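Long-range contacts in acyl-CoA thioester hydrolase HI0827 (Haemophilus influenzae Rd KW20, PDB 3BJK), which hydrolyses acyl-coenzyme A thioesters with broad specificity as a hexameric hotdog-fold enzyme, a trimer of dimers, probably including long-chain fatty acyl-CoAs: residues C[68-73]-C[110-115]; C[92-97]-C[119-124]. The protein carries 1 engineered substitution. All blocks are in the same frame, centred on the assembly; numbering follows the deposited sequence.

In the fold
Both contacts lie on strand 111-123 of the hotdog sheet, which strand 58-68 borders on one side and strand 91-101 on the other. Contact 1 ties the loop leaving strand 58-68 to the beginning of strand 111-123, whereas contact 2 (92-97 with 119-124) joins the later part of that strand to strand 91-101. Their centres are about 22 Å apart, on opposite sides of the chain's centre, yet the two meet where Thr115 O lies 4.1 Å from Glu97 CB. Helix 35-54, the sausage of the hotdog, packs on both: Met42 touches Thr115 of contact 1 and Val96 and Phe119 of contact 2. Contact 1 also reaches a second subunit through Phe68.

Contact 1 (C[68-73]-C[110-115]); sequences FIKPIS and ERYCVT
The classic beta bulge of Val114 and Thr115, opposite Val98 of strand 91-101, presents Val114 O to Ile69 and Lys70 of the loop after strand 58-68. Val114 O receives two backbone donors: Ile69 N at 2.7 Å, tilted from the carbonyl plane, and Lys70 N at 3.0 Å, in the plane on a lone pair. One oxygen thus holds the turning chain at two successive amides. The aliphatic part of Lys70 crosses the Tyr112 ring obliquely, Lys70 CD 3.4 Å from Tyr112 CD1. A bend at chi4 (119°) then carries Lys70 NZ to Cys113 O, 2.7 Å away; a long, flexible lysine can pack and donate at once. In the hotdog sheet, strand 58-68 pairs antiparallel with strand 111-123, and Phe68 and Thr115 form a non-hydrogen-bonded pair. Their side chains point the same way, Phe68 CD1 lying 3.8 Å from Thr115 CG2, while Phe68 also packs on Thr60 of the second subunit. Buried Ile72, which also packs on Ile38 of helix 35-54, crosses buried Val114 at about a right angle, Ile72 CG1 meeting Val114 CG2 at 3.7 Å. One water links Lys70 O to Thr115 OG1, and another joins Pro71 O to Tyr112 OH.

Contact 2 (C[92-97]-C[119-124]); sequences IKIKVE and FTFVAV
Ile92 and Phe121, and then Ile94 and Phe119, are hydrogen-bonded pairs of the antiparallel hairpin formed by strands 91-101 and 111-123, neighbours in the hotdog sheet. Each pair closes a ring of two backbone bonds. Ile92 N gives to Phe121 O and Phe121 N to Ile92 O, both at 2.9 Å; Ile94 N reaches Phe119 O at 2.8 Å, and Phe119 N returns to Ile94 O. Between them, at the non-hydrogen-bonded pair Lys93-Thr120, come two CA-H...O contacts, with Thr120 CA 3.4 Å from Ile92 O and Lys93 CA 3.3 Å from Phe119 O. Apolar packing occupies the face carrying Ile92, Ile94, Phe119 and Phe121. Ile94 CD1 meets Phe121 CE2 at 4.0 Å, the two side chains crossing at about a right angle, while Ile92 O lies at the edge of the Phe121 ring, near its plane. Two residues beyond Ile94, Val96 CG2, placed beside its backbone N, approaches Phe119 CD1 obliquely at 4.1 Å. On the other face, Lys93 and Thr120 are partly exposed; the extended lysine leads its charge away from the strands. Four backbone bonds thus fix the register, while bulky branched and aromatic residues bury one face of the hairpin against helix 35-54.

Contact 1 (C[68-73]-C[110-115])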
loop_
_atom_site.group_PDB
_atom_site.type_symbol
_atom_site.label_atom_id
_atom_site.label_comp_id
_atom_site.label_asym_id
_atom_site.label_seq_id
_atom_site.Cartn_x
_atom_site.Cartn_y
_atom_site.Cartn_z
ATOM N N PHE C 68 19.132 -11.713 9.979
ATOM C CA PHE C 68 19.257 -10.639 9.018
ATOM C C PHE C 68 20.721 -10.429 8.848
ATOM O O PHE C 68 21.396 -9.942 9.747
ATOM C CB PHE C 68 18.534 -9.359 9.480
ATOM C CG PHE C 68 17.060 -9.570 9.703
ATOM C CD1 PHE C 68 16.165 -9.445 8.647
ATOM C CD2 PHE C 68 16.575 -9.866 10.975
ATOM C CE1 PHE C 68 14.787 -9.693 8.832
ATOM C CE2 PHE C 68 15.186 -10.077 11.174
ATOM C CZ PHE C 68 14.336 -10.014 10.095
ATOM N N ILE C 69 21.252 -10.863 7.712
ATOM C CA ILE C 69 22.727 -10.921 7.540
ATOM C C ILE C 69 23.317 -9.666 6.906
ATOM O O ILE C 69 24.315 -9.139 7.385
ATOM C CB ILE C 69 23.141 -12.189 6.721
ATOM C CG1 ILE C 69 22.575 -13.449 7.392
ATOM C CG2 ILE C 69 24.635 -12.252 6.592
ATOM C CD1 ILE C 69 22.293 -14.629 6.454
ATOM N N LYS C 70 22.674 -9.219 5.826
ATOM C CA LYS C 70 23.079 -8.078 5.043
ATOM C C LYS C 70 21.838 -7.297 4.676
ATOM O O LYS C 70 20.756 -7.874 4.523
ATOM C CB LYS C 70 23.871 -8.526 3.783
ATOM C CG LYS C 70 25.213 -9.274 4.070
ATOM C CD LYS C 70 25.564 -10.279 2.877
ATOM C CE LYS C 70 26.655 -11.458 3.130
ATOM N NZ LYS C 70 26.098 -12.940 2.968
ATOM N N PRO C 71 21.979 -5.977 4.520
ATOM C CA PRO C 71 20.840 -5.194 4.071
ATOM C C PRO C 71 20.470 -5.403 2.590
ATOM O O PRO C 71 21.326 -5.762 1.775
ATOM C CB PRO C 71 21.281 -3.755 4.320
ATOM C CG PRO C 71 22.732 -3.770 4.312
ATOM C CD PRO C 71 23.174 -5.146 4.756
ATOM N N ILE C 72 19.215 -5.162 2.257
ATOM C CA ILE C 72 18.783 -5.113 0.854
ATOM C C ILE C 72 18.624 -3.685 0.391
ATOM O O ILE C 72 18.171 -2.838 1.131
ATOM C CB ILE C 72 17.419 -5.892 0.643
ATOM C CG1 ILE C 72 17.563 -7.349 1.005
ATOM C CG2 ILE C 72 16.926 -5.743 -0.805
ATOM C CD1 ILE C 72 16.320 -8.114 0.940
ATOM N N SER C 73 19.028 -3.399 -0.842
ATOM C CA SER C 73 18.934 -2.069 -1.407
ATOM C C SER C 73 17.783 -1.966 -2.406
ATOM O O SER C 73 17.445 -2.913 -3.094
ATOM C CB SER C 73 20.218 -1.686 -2.128
ATOM O OG SER C 73 21.258 -1.565 -1.179
ATOM N N GLU C 110 26.863 -9.388 -9.135
ATOM C CA GLU C 110 27.092 -9.874 -7.766
ATOM C C GLU C 110 25.829 -10.438 -7.087
ATOM O O GLU C 110 24.752 -9.816 -7.138
ATOM C CB GLU C 110 27.716 -8.752 -6.906
ATOM C CG GLU C 110 27.882 -9.133 -5.436
ATOM C CD GLU C 110 28.640 -8.105 -4.610
ATOM O OE1 GLU C 110 28.034 -7.067 -4.224
ATOM O OE2 GLU C 110 29.829 -8.369 -4.315
ATOM N N ARG C 111 25.969 -11.603 -6.440
ATOM C CA ARG C 111 24.872 -12.239 -5.704
ATOM C C ARG C 111 25.338 -12.698 -4.327
ATOM O O ARG C 111 26.465 -13.186 -4.181
ATOM C CB ARG C 111 24.278 -13.464 -6.425
ATOM C CG ARG C 111 24.115 -13.320 -7.928
ATOM C CD ARG C 111 23.573 -14.598 -8.600
ATOM N NE ARG C 111 24.047 -14.672 -9.993
ATOM C CZ ARG C 111 23.285 -14.772 -11.090
ATOM N NH1 ARG C 111 21.948 -14.841 -11.031
ATOM N NH2 ARG C 111 23.871 -14.805 -12.274
ATOM N N TYR C 112 24.477 -12.537 -3.325
ATOM C CA TYR C 112 24.764 -13.042 -1.990
ATOM C C TYR C 112 23.535 -13.168 -1.101
ATOM O O TYR C 112 22.484 -12.594 -1.392
ATOM C CB TYR C 112 25.816 -12.171 -1.306
ATOM C CG TYR C 112 25.459 -10.727 -1.319
ATOM C CD1 TYR C 112 24.627 -10.174 -0.357
ATOM C CD2 TYR C 112 25.936 -9.911 -2.316
ATOM C CE1 TYR C 112 24.313 -8.831 -0.387
ATOM C CE2 TYR C 112 25.619 -8.584 -2.375
ATOM C CZ TYR C 112 24.824 -8.028 -1.411
ATOM O OH TYR C 112 24.546 -6.664 -1.514
ATOM N N CYS C 113 23.704 -13.977 -0.049
ATOM C CA CYS C 113 22.623 -14.324 0.876
ATOM C C CYS C 113 22.500 -13.178 1.877
ATOM O O CYS C 113 23.486 -12.778 2.477
ATOM C CB CYS C 113 22.940 -15.634 1.616
ATOM S SG CYS C 113 21.568 -16.083 2.591
ATOM N N VAL C 114 21.324 -12.598 1.963
ATOM C CA VAL C 114 21.065 -11.481 2.865
ATOM C C VAL C 114 20.314 -11.866 4.134
ATOM O O VAL C 114 20.480 -11.204 5.137
ATOM C CB VAL C 114 20.315 -10.296 2.128
ATOM C CG1 VAL C 114 21.219 -9.723 1.102
ATOM C CG2 VAL C 114 19.001 -10.728 1.500
ATOM N N THR C 115 19.503 -12.925 4.079
ATOM C CA THR C 115 18.575 -13.288 5.173
ATOM C C THR C 115 18.270 -14.792 5.128
ATOM O O THR C 115 18.294 -15.452 4.028
ATOM C CB THR C 115 17.174 -12.514 5.075
ATOM O OG1 THR C 115 17.347 -11.175 4.601
ATOM C CG2 THR C 115 16.483 -12.459 6.413
HETATM O O HOH W 1 18.624 -8.857 6.098
HETATM O O HOH W 2 24.014 -5.875 1.190
#

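Contact 2 (C[92-97]-C[119-124])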
loop_
_atom_site.group_PDB
_atom_site.type_symbol
_atom_site.label_atom_id
_atom_site.label_comp_id
_atom_site.label_asym_id
_atom_site.label_seq_id
_atom_site.Cartn_x
_atom_site.Cartn_y
_atom_site.Cartn_z
ATOM N N ILE C 92 5.027 -28.895 8.241
ATOM C CA ILE C 92 6.046 -28.821 7.236
ATOM C C ILE C 92 7.061 -27.778 7.692
ATOM O O ILE C 92 6.703 -26.630 7.926
ATOM C CB ILE C 92 5.440 -28.350 5.900
ATOM C CG1 ILE C 92 4.342 -29.308 5.482
ATOM C CG2 ILE C 92 6.479 -28.296 4.815
ATOM C CD1 ILE C 92 3.349 -28.725 4.640
ATOM N N LYS C 93 8.322 -28.169 7.778
ATOM C CA LYS C 93 9.384 -27.267 8.273
ATOM C C LYS C 93 10.230 -26.901 7.038
ATOM O O LYS C 93 10.645 -27.793 6.294
ATOM C CB LYS C 93 10.165 -28.028 9.350
ATOM C CG LYS C 93 11.334 -27.319 10.041
ATOM C CD LYS C 93 11.930 -28.218 11.126
ATOM C CE LYS C 93 13.022 -27.488 11.885
ATOM N NZ LYS C 93 13.812 -28.353 12.792
ATOM N N ILE C 94 10.448 -25.606 6.797
ATOM C CA ILE C 94 11.081 -25.160 5.581
ATOM C C ILE C 94 12.156 -24.146 5.982
ATOM O O ILE C 94 11.862 -23.209 6.709
ATOM C CB ILE C 94 10.091 -24.532 4.556
ATOM C CG1 ILE C 94 9.165 -25.602 4.002
ATOM C CG2 ILE C 94 10.888 -23.843 3.415
ATOM C CD1 ILE C 94 8.035 -25.154 3.299
ATOM N N LYS C 95 13.390 -24.364 5.542
ATOM C CA LYS C 95 14.421 -23.300 5.616
ATOM C C LYS C 95 14.347 -22.391 4.372
ATOM O O LYS C 95 14.377 -22.876 3.219
ATOM C CB LYS C 95 15.798 -23.900 5.769
ATOM C CG LYS C 95 16.917 -22.845 6.110
ATOM C CD LYS C 95 18.249 -23.505 6.050
ATOM C CE LYS C 95 19.381 -22.579 6.536
ATOM N NZ LYS C 95 18.983 -21.193 6.522
ATOM N N VAL C 96 14.236 -21.083 4.600
ATOM C CA VAL C 96 14.204 -20.073 3.532
ATOM C C VAL C 96 15.483 -19.242 3.579
ATOM O O VAL C 96 15.910 -18.838 4.671
ATOM C CB VAL C 96 12.959 -19.162 3.710
ATOM C CG1 VAL C 96 12.906 -18.037 2.665
ATOM C CG2 VAL C 96 11.694 -20.000 3.669
ATOM N N GLU C 97 16.165 -19.105 2.435
ATOM C CA GLU C 97 17.245 -18.147 2.263
ATOM C C GLU C 97 16.824 -17.086 1.250
ATOM O O GLU C 97 16.220 -17.402 0.181
ATOM C CB GLU C 97 18.472 -18.784 1.715
ATOM C CG GLU C 97 19.045 -19.934 2.539
ATOM C CD GLU C 97 20.402 -20.404 2.012
ATOM O OE1 GLU C 97 20.682 -20.287 0.783
ATOM O OE2 GLU C 97 21.203 -20.913 2.833
ATOM N N PHE C 119 10.914 -21.796 9.013
ATOM C CA PHE C 119 9.470 -21.666 9.190
ATOM C C PHE C 119 8.901 -23.024 9.421
ATOM O O PHE C 119 9.385 -23.998 8.862
ATOM C CB PHE C 119 8.787 -21.132 7.922
ATOM C CG PHE C 119 8.881 -19.628 7.752
ATOM C CD1 PHE C 119 10.053 -19.029 7.308
ATOM C CD2 PHE C 119 7.777 -18.830 7.975
ATOM C CE1 PHE C 119 10.121 -17.654 7.197
ATOM C CE2 PHE C 119 7.837 -17.514 7.847
ATOM C CZ PHE C 119 9.011 -16.904 7.454
ATOM N N THR C 120 7.850 -23.066 10.213
ATOM C CA THR C 120 6.978 -24.238 10.352
ATOM C C THR C 120 5.519 -23.867 9.990
ATOM O O THR C 120 4.912 -22.937 10.551
ATOM C CB THR C 120 7.010 -24.829 11.799
ATOM O OG1 THR C 120 8.361 -24.909 12.273
ATOM C CG2 THR C 120 6.274 -26.161 11.862
ATOM N N PHE C 121 4.951 -24.670 9.102
ATOM C CA PHE C 121 3.589 -24.522 8.646
ATOM C C PHE C 121 2.792 -25.732 9.043
ATOM O O PHE C 121 3.345 -26.791 9.250
ATOM C CB PHE C 121 3.570 -24.456 7.115
ATOM C CG PHE C 121 4.403 -23.345 6.565
ATOM C CD1 PHE C 121 3.856 -22.076 6.401
ATOM C CD2 PHE C 121 5.730 -23.543 6.281
ATOM C CE1 PHE C 121 4.582 -21.046 5.929
ATOM C CE2 PHE C 121 6.502 -22.474 5.807
ATOM C CZ PHE C 121 5.906 -21.228 5.617
ATOM N N VAL C 122 1.480 -25.565 9.140
ATOM C CA VAL C 122 0.590 -26.670 9.394
ATOM C C VAL C 122 -0.534 -26.636 8.346
ATOM O O VAL C 122 -1.131 -25.595 8.107
ATOM C CB VAL C 122 0.050 -26.635 10.852
ATOM C CG1 VAL C 122 -0.957 -27.741 11.088
ATOM C CG2 VAL C 122 1.234 -26.744 11.823
ATOM N N ALA C 123 -0.711 -27.760 7.675
ATOM C CA ALA C 123 -1.841 -28.022 6.811
ATOM C C ALA C 123 -3.190 -27.915 7.572
ATOM O O ALA C 123 -3.354 -28.471 8.656
ATOM C CB ALA C 123 -1.687 -29.411 6.219
ATOM N N VAL C 124 -4.127 -27.161 6.990
ATOM C CA VAL C 124 -5.406 -26.844 7.600
ATOM C C VAL C 124 -6.556 -27.041 6.610
ATOM O O VAL C 124 -6.371 -26.984 5.395
ATOM C CB VAL C 124 -5.493 -25.388 8.164
ATOM C CG1 VAL C 124 -4.560 -25.219 9.359
ATOM C CG2 VAL C 124 -5.217 -24.316 7.126
#